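GTPase subunit of restriction endonuclease (PDB 6P0F) is the McrB GTPase subunit of a restriction endonuclease, whose N-terminal YTH-type domain binds DNA and probably recognises modified bases. Local coordinates at residues 30-35 with 112-117; 84-89 with 137-142. All coordinates share one frame; numbering follows the deposited sequence.

Contact 1: residues 30-35 with 112-117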
loop_
_atom_site.group_PDB
_atom_site.type_symbol
_atom_site.label_atom_id
_atom_site.label_comp_id
_atom_site.label_asym_id
_atom_site.label_seq_id
_atom_site.Cartn_x
_atom_site.Cartn_y
_atom_site.Cartn_z
ATOM N N ARG A 30 -10.855 4.566 14.734
ATOM C CA ARG A 30 -9.719 4.406 15.638
ATOM C C ARG A 30 -10.040 3.447 16.784
ATOM O O ARG A 30 -9.160 2.700 17.224
ATOM C CB ARG A 30 -9.312 5.769 16.201
ATOM C CG ARG A 30 -8.195 5.691 17.201
ATOM C CD ARG A 30 -7.804 7.085 17.733
ATOM N NE ARG A 30 -7.048 6.929 18.968
ATOM C CZ ARG A 30 -6.025 7.687 19.319
ATOM N NH1 ARG A 30 -5.639 8.677 18.549
ATOM N NH2 ARG A 30 -5.391 7.447 20.448
ATOM N N ASN A 31 -11.281 3.434 17.271
ATOM C CA ASN A 31 -11.592 2.530 18.380
ATOM C C ASN A 31 -11.446 1.062 18.018
ATOM O O ASN A 31 -11.285 0.243 18.927
ATOM C CB ASN A 31 -13.000 2.845 18.914
ATOM C CG ASN A 31 -13.053 4.200 19.579
ATOM O OD1 ASN A 31 -12.016 4.820 19.853
ATOM N ND2 ASN A 31 -14.262 4.670 19.860
ATOM N N GLU A 32 -11.505 0.694 16.727
ATOM C CA GLU A 32 -11.283 -0.681 16.316
ATOM C C GLU A 32 -9.839 -1.118 16.542
ATOM O O GLU A 32 -9.564 -2.322 16.580
ATOM C CB GLU A 32 -11.696 -0.884 14.846
ATOM C CG GLU A 32 -13.129 -0.379 14.506
ATOM C CD GLU A 32 -13.533 -0.609 13.024
ATOM O OE1 GLU A 32 -13.939 0.380 12.298
ATOM O OE2 GLU A 32 -13.452 -1.790 12.590
ATOM N N LEU A 33 -8.908 -0.175 16.708
ATOM C CA LEU A 33 -7.506 -0.501 16.928
ATOM C C LEU A 33 -7.030 -0.227 18.349
ATOM O O LEU A 33 -5.940 -0.685 18.713
ATOM C CB LEU A 33 -6.609 0.296 15.964
ATOM C CG LEU A 33 -6.825 0.033 14.473
ATOM C CD1 LEU A 33 -5.953 0.967 13.623
ATOM C CD2 LEU A 33 -6.548 -1.393 14.168
ATOM N N GLU A 34 -7.762 0.588 19.104
ATOM C CA GLU A 34 -7.388 0.898 20.473
ATOM C C GLU A 34 -7.308 -0.395 21.270
ATOM O O GLU A 34 -8.119 -1.302 21.090
ATOM C CB GLU A 34 -8.401 1.855 21.096
ATOM C CG GLU A 34 -8.275 3.284 20.576
ATOM C CD GLU A 34 -7.123 4.079 21.169
ATOM O OE1 GLU A 34 -7.090 5.325 20.979
ATOM O OE2 GLU A 34 -6.233 3.462 21.792
ATOM N N GLY A 35 -6.298 -0.494 22.112
ATOM C CA GLY A 35 -6.057 -1.710 22.848
ATOM C C GLY A 35 -5.088 -2.643 22.178
ATOM O O GLY A 35 -4.589 -3.563 22.829
ATOM N N ASN A 112 -7.434 -10.412 12.381
ATOM C CA ASN A 112 -8.547 -11.120 11.768
ATOM C C ASN A 112 -9.863 -10.388 11.953
ATOM O O ASN A 112 -10.840 -10.758 11.294
ATOM C CB ASN A 112 -8.661 -12.542 12.348
ATOM C CG ASN A 112 -7.443 -13.395 12.051
ATOM O OD1 ASN A 112 -6.947 -13.446 10.918
ATOM N ND2 ASN A 112 -6.946 -14.069 13.078
ATOM N N ASP A 113 -9.908 -9.379 12.831
ATOM C CA ASP A 113 -11.066 -8.488 12.937
ATOM C C ASP A 113 -11.350 -7.801 11.600
ATOM O O ASP A 113 -12.501 -7.463 11.301
ATOM C CB ASP A 113 -10.846 -7.365 13.977
ATOM C CG ASP A 113 -10.738 -7.839 15.440
ATOM O OD1 ASP A 113 -10.923 -9.041 15.744
ATOM O OD2 ASP A 113 -10.460 -6.948 16.302
ATOM N N PHE A 114 -10.289 -7.526 10.819
ATOM C CA PHE A 114 -10.334 -6.669 9.635
ATOM C C PHE A 114 -10.089 -7.390 8.320
ATOM O O PHE A 114 -10.628 -6.980 7.283
ATOM C CB PHE A 114 -9.250 -5.588 9.727
ATOM C CG PHE A 114 -9.239 -4.866 10.992
ATOM C CD1 PHE A 114 -10.249 -3.984 11.293
ATOM C CD2 PHE A 114 -8.219 -5.064 11.906
ATOM C CE1 PHE A 114 -10.247 -3.307 12.473
ATOM C CE2 PHE A 114 -8.206 -4.401 13.080
ATOM C CZ PHE A 114 -9.222 -3.518 13.380
ATOM N N TRP A 115 -9.259 -8.418 8.332
ATOM C CA TRP A 115 -8.723 -9.019 7.138
ATOM C C TRP A 115 -8.997 -10.514 7.115
ATOM O O TRP A 115 -8.831 -11.198 8.130
ATOM C CB TRP A 115 -7.239 -8.801 7.107
ATOM C CG TRP A 115 -6.807 -7.409 6.816
ATOM C CD1 TRP A 115 -7.498 -6.462 6.131
ATOM C CD2 TRP A 115 -5.564 -6.831 7.179
ATOM N NE1 TRP A 115 -6.733 -5.309 6.011
ATOM C CE2 TRP A 115 -5.553 -5.509 6.680
ATOM C CE3 TRP A 115 -4.461 -7.287 7.904
ATOM C CZ2 TRP A 115 -4.485 -4.655 6.868
ATOM C CZ3 TRP A 115 -3.381 -6.431 8.071
ATOM C CH2 TRP A 115 -3.412 -5.136 7.562
ATOM N N ARG A 116 -9.380 -11.015 5.946
ATOM C CA ARG A 116 -9.344 -12.445 5.707
ATOM C C ARG A 116 -7.906 -12.907 5.770
ATOM O O ARG A 116 -7.045 -12.369 5.058
ATOM C CB ARG A 116 -9.936 -12.771 4.347
ATOM C CG ARG A 116 -11.429 -12.525 4.230
ATOM C CD ARG A 116 -11.834 -12.842 2.803
ATOM N NE ARG A 116 -13.260 -12.744 2.506
ATOM C CZ ARG A 116 -13.969 -11.622 2.551
ATOM N NH1 ARG A 116 -13.407 -10.484 2.923
ATOM N NH2 ARG A 116 -15.256 -11.647 2.235
ATOM N N LYS A 117 -7.616 -13.879 6.631
ATOM C CA LYS A 117 -6.244 -14.338 6.769
ATOM C C LYS A 117 -5.364 -13.260 7.376
ATOM O O LYS A 117 -4.145 -13.276 7.184
ATOM C CB LYS A 117 -5.652 -14.720 5.416
ATOM C CG LYS A 117 -6.314 -15.855 4.685
ATOM C CD LYS A 117 -5.623 -17.143 5.070
ATOM C CE LYS A 117 -4.594 -17.554 4.014
ATOM N NZ LYS A 117 -5.217 -18.197 2.795
HETATM O O HOH W 1 -8.531 -4.520 17.361
HETATM O O HOH W 2 -11.943 -4.381 16.323
#
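With CG anti to the carbonyl carbon in both Phe-114 (chi1 -50°) and Glu-32 (chi1 -51°), the aromatic ring of one and the extended carboxylate arm of the other are brought together. The ring leads with its far end. Phe-114 CZ comes 3.4 Å from the backbone O of Glu-32, which lies at the ring edge near its plane, without a hydrogen bond. Leu-33 CD2 comes in obliquely, 3.5 Å from Phe-114 CZ, in apolar packing. Glu-32 OE2 lies 3.5 Å from Phe-114 CE1, its carboxylate tilted 42° to the ring; the other oxygen, OE1, accepts from Lys-29 N. One ring face is covered from within its own segment by Asp-113 CB, 4.0 Å above the plane of Phe-114 and over its centre. Polar bridging runs through solvent: a water donates to Glu-32 O at 3.2 Å and to Asp-113 OD2 at 3.0 Å. In this loop-to-loop packing, 30-35 and 112-117 thus meet through the end of one phenylalanine ring. Leu-33 rests on Leu-42 of helix 39-45 and on Cys-50 and Phe-52 of strand 49-55, while Phe-114 packs on Val-28 of strand 28-29 and Thr-23 of helix 15-26.

Contact 2: residues 84-89 with 137-142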
loop_
_atom_site.group_PDB
_atom_site.type_symbol
_atom_site.label_atom_id
_atom_site.label_comp_id
_atom_site.label_asym_id
_atom_site.label_seq_id
_atom_site.Cartn_x
_atom_site.Cartn_y
_atom_site.Cartn_z
ATOM N N VAL A 84 -1.193 -7.609 -15.315
ATOM C CA VAL A 84 -2.583 -7.256 -15.102
ATOM C C VAL A 84 -3.299 -7.351 -16.439
ATOM O O VAL A 84 -2.692 -7.225 -17.509
ATOM C CB VAL A 84 -2.715 -5.838 -14.488
ATOM C CG1 VAL A 84 -2.251 -4.786 -15.510
ATOM C CG2 VAL A 84 -4.125 -5.528 -14.015
ATOM N N ASP A 85 -4.615 -7.561 -16.372
ATOM C CA ASP A 85 -5.449 -7.584 -17.568
ATOM C C ASP A 85 -5.838 -6.159 -17.932
ATOM O O ASP A 85 -6.700 -5.557 -17.281
ATOM C CB ASP A 85 -6.697 -8.429 -17.331
ATOM C CG ASP A 85 -7.519 -8.633 -18.602
ATOM O OD1 ASP A 85 -7.291 -7.931 -19.599
ATOM O OD2 ASP A 85 -8.391 -9.529 -18.591
ATOM N N LEU A 86 -5.239 -5.629 -18.992
ATOM C CA LEU A 86 -5.525 -4.245 -19.346
ATOM C C LEU A 86 -6.847 -4.088 -20.075
ATOM O O LEU A 86 -7.219 -2.959 -20.398
ATOM C CB LEU A 86 -4.410 -3.648 -20.199
ATOM C CG LEU A 86 -3.077 -3.460 -19.488
ATOM C CD1 LEU A 86 -1.986 -3.018 -20.437
ATOM C CD2 LEU A 86 -3.221 -2.452 -18.344
ATOM N N ASN A 87 -7.568 -5.170 -20.348
ATOM C CA ASN A 87 -8.922 -5.027 -20.870
ATOM C C ASN A 87 -9.972 -5.005 -19.767
ATOM O O ASN A 87 -11.161 -4.866 -20.067
ATOM C CB ASN A 87 -9.236 -6.136 -21.882
ATOM C CG ASN A 87 -8.324 -6.092 -23.091
ATOM O OD1 ASN A 87 -8.279 -5.100 -23.827
ATOM N ND2 ASN A 87 -7.572 -7.165 -23.292
ATOM N N GLN A 88 -9.570 -5.147 -18.500
ATOM C CA GLN A 88 -10.448 -4.955 -17.351
ATOM C C GLN A 88 -10.049 -3.654 -16.650
ATOM O O GLN A 88 -9.003 -3.054 -16.941
ATOM C CB GLN A 88 -10.390 -6.139 -16.375
ATOM C CG GLN A 88 -10.729 -7.497 -17.009
ATOM C CD GLN A 88 -12.221 -7.796 -17.028
ATOM O OE1 GLN A 88 -13.048 -6.883 -17.064
ATOM N NE2 GLN A 88 -12.573 -9.086 -17.020
ATOM N N GLU A 89 -10.922 -3.214 -15.752
ATOM C CA GLU A 89 -10.721 -1.949 -15.051
ATOM C C GLU A 89 -9.443 -2.010 -14.231
ATOM O O GLU A 89 -9.113 -3.048 -13.643
ATOM C CB GLU A 89 -11.923 -1.663 -14.139
ATOM C CG GLU A 89 -11.867 -0.280 -13.446
ATOM C CD GLU A 89 -13.221 0.445 -13.376
ATOM O OE1 GLU A 89 -13.413 1.246 -12.429
ATOM O OE2 GLU A 89 -14.081 0.231 -14.266
ATOM N N SER A 137 -4.481 5.306 -15.338
ATOM C CA SER A 137 -4.484 3.855 -15.381
ATOM C C SER A 137 -3.154 3.275 -14.908
ATOM O O SER A 137 -2.121 3.957 -14.869
ATOM C CB SER A 137 -4.685 3.396 -16.826
ATOM O OG SER A 137 -3.670 4.015 -17.633
ATOM N N ILE A 138 -3.165 1.966 -14.647
ATOM C CA ILE A 138 -1.904 1.267 -14.434
ATOM C C ILE A 138 -1.003 1.459 -15.651
ATOM O O ILE A 138 0.210 1.657 -15.523
ATOM C CB ILE A 138 -2.155 -0.225 -14.133
ATOM C CG1 ILE A 138 -2.707 -0.412 -12.722
ATOM C CG2 ILE A 138 -0.856 -1.039 -14.279
ATOM C CD1 ILE A 138 -3.104 -1.833 -12.365
ATOM N N ASN A 139 -1.567 1.372 -16.852
ATOM C CA ASN A 139 -0.686 1.402 -18.016
ATOM C C ASN A 139 -0.085 2.786 -18.228
ATOM O O ASN A 139 1.087 2.890 -18.616
ATOM C CB ASN A 139 -1.403 0.899 -19.264
ATOM C CG ASN A 139 -2.796 1.393 -19.379
ATOM O OD1 ASN A 139 -3.671 1.023 -18.585
ATOM N ND2 ASN A 139 -3.029 2.244 -20.370
ATOM N N GLU A 140 -0.823 3.863 -17.901
ATOM C CA GLU A 140 -0.248 5.201 -18.025
ATOM C C GLU A 140 0.841 5.432 -16.977
ATOM O O GLU A 140 1.884 6.026 -17.270
ATOM C CB GLU A 140 -1.334 6.276 -17.886
ATOM C CG GLU A 140 -2.398 6.339 -18.979
ATOM C CD GLU A 140 -3.610 7.235 -18.588
ATOM O OE1 GLU A 140 -4.317 6.918 -17.596
ATOM O OE2 GLU A 140 -3.857 8.263 -19.266
ATOM N N ILE A 141 0.608 5.001 -15.732
ATOM C CA ILE A 141 1.638 5.148 -14.706
ATOM C C ILE A 141 2.862 4.296 -15.055
ATOM O O ILE A 141 4.008 4.740 -14.919
ATOM C CB ILE A 141 1.081 4.782 -13.317
ATOM C CG1 ILE A 141 -0.027 5.763 -12.936
ATOM C CG2 ILE A 141 2.196 4.772 -12.292
ATOM C CD1 ILE A 141 0.418 7.227 -12.898
ATOM N N ASN A 142 2.646 3.044 -15.467
ATOM C CA ASN A 142 3.784 2.218 -15.868
ATOM C C ASN A 142 4.573 2.881 -16.989
ATOM O O ASN A 142 5.808 2.899 -16.968
ATOM C CB ASN A 142 3.320 0.828 -16.315
ATOM C CG ASN A 142 3.160 -0.132 -15.141
ATOM O OD1 ASN A 142 3.874 -0.052 -14.139
ATOM N ND2 ASN A 142 2.267 -1.107 -15.305
#
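Asn-139, in the first turn of helix 138-145, meets Leu-86 of the facing turn through CB, CG and OD1. Its CB sits 3.9 Å from Leu-86 CD2 and 4.1 Å from Leu-86 CD1, facing both methyls. One bond further, CG is 4.0 Å from Leu-86 CD2, and at the tip OD1 closes to 3.5 Å of that same methyl. A chi1 of 42° sets CG between the backbone N and the carbonyl carbon, and a chi2 of -68° turns OD1 to the methyl; this is van der Waals contact only. Deeper in, Val-84 and Ile-138 reach tip to tip, with Val-84 CG2 4.2 Å from Ile-138 CD1, and here both residues are buried. Ile-138 also packs on Tyr-74 of strand 70-76 and Val-92 of strand 91-102. Both segments carry local side-chain-to-backbone bonds. Asp-85 OD1 accepts from Asn-87 N, an Asx turn inside the type I turn 85-88. At the start of the helix, Glu-140 N donates to Ser-137 OG at 2.9 Å, and Ser-137 N returns a nearly straight bond (169°) to Glu-140 OE1 at 2.8 Å. This reciprocal pair is a classic capping box at a helix N terminus, here set against a beta turn.

Overall arrangement
From the N terminus the chain lays down strand 5-11 and helix 15-26 before reaching residues 30-35. It then builds helix 39-45 and strands 49-55 and 70-76, passes the short hairpin 78-84, and enters 84-89. Strand 91-102 leads to 112-117, where contact 1 closes a loop with 76 residues between its segments. After strands 123-127 and 132-133, contact 2 closes at 137-142, spanning 47. The two loops therefore cross rather than nest. Their centres lie 31 Å apart, on opposite sides of the chain's centre: contact 1 joins the loop between strand 28-29 and helix 39-45 to that between strands 91-102 and 123-127, contact 2 sets helix 138-145 against the turn preceding strand 91-102.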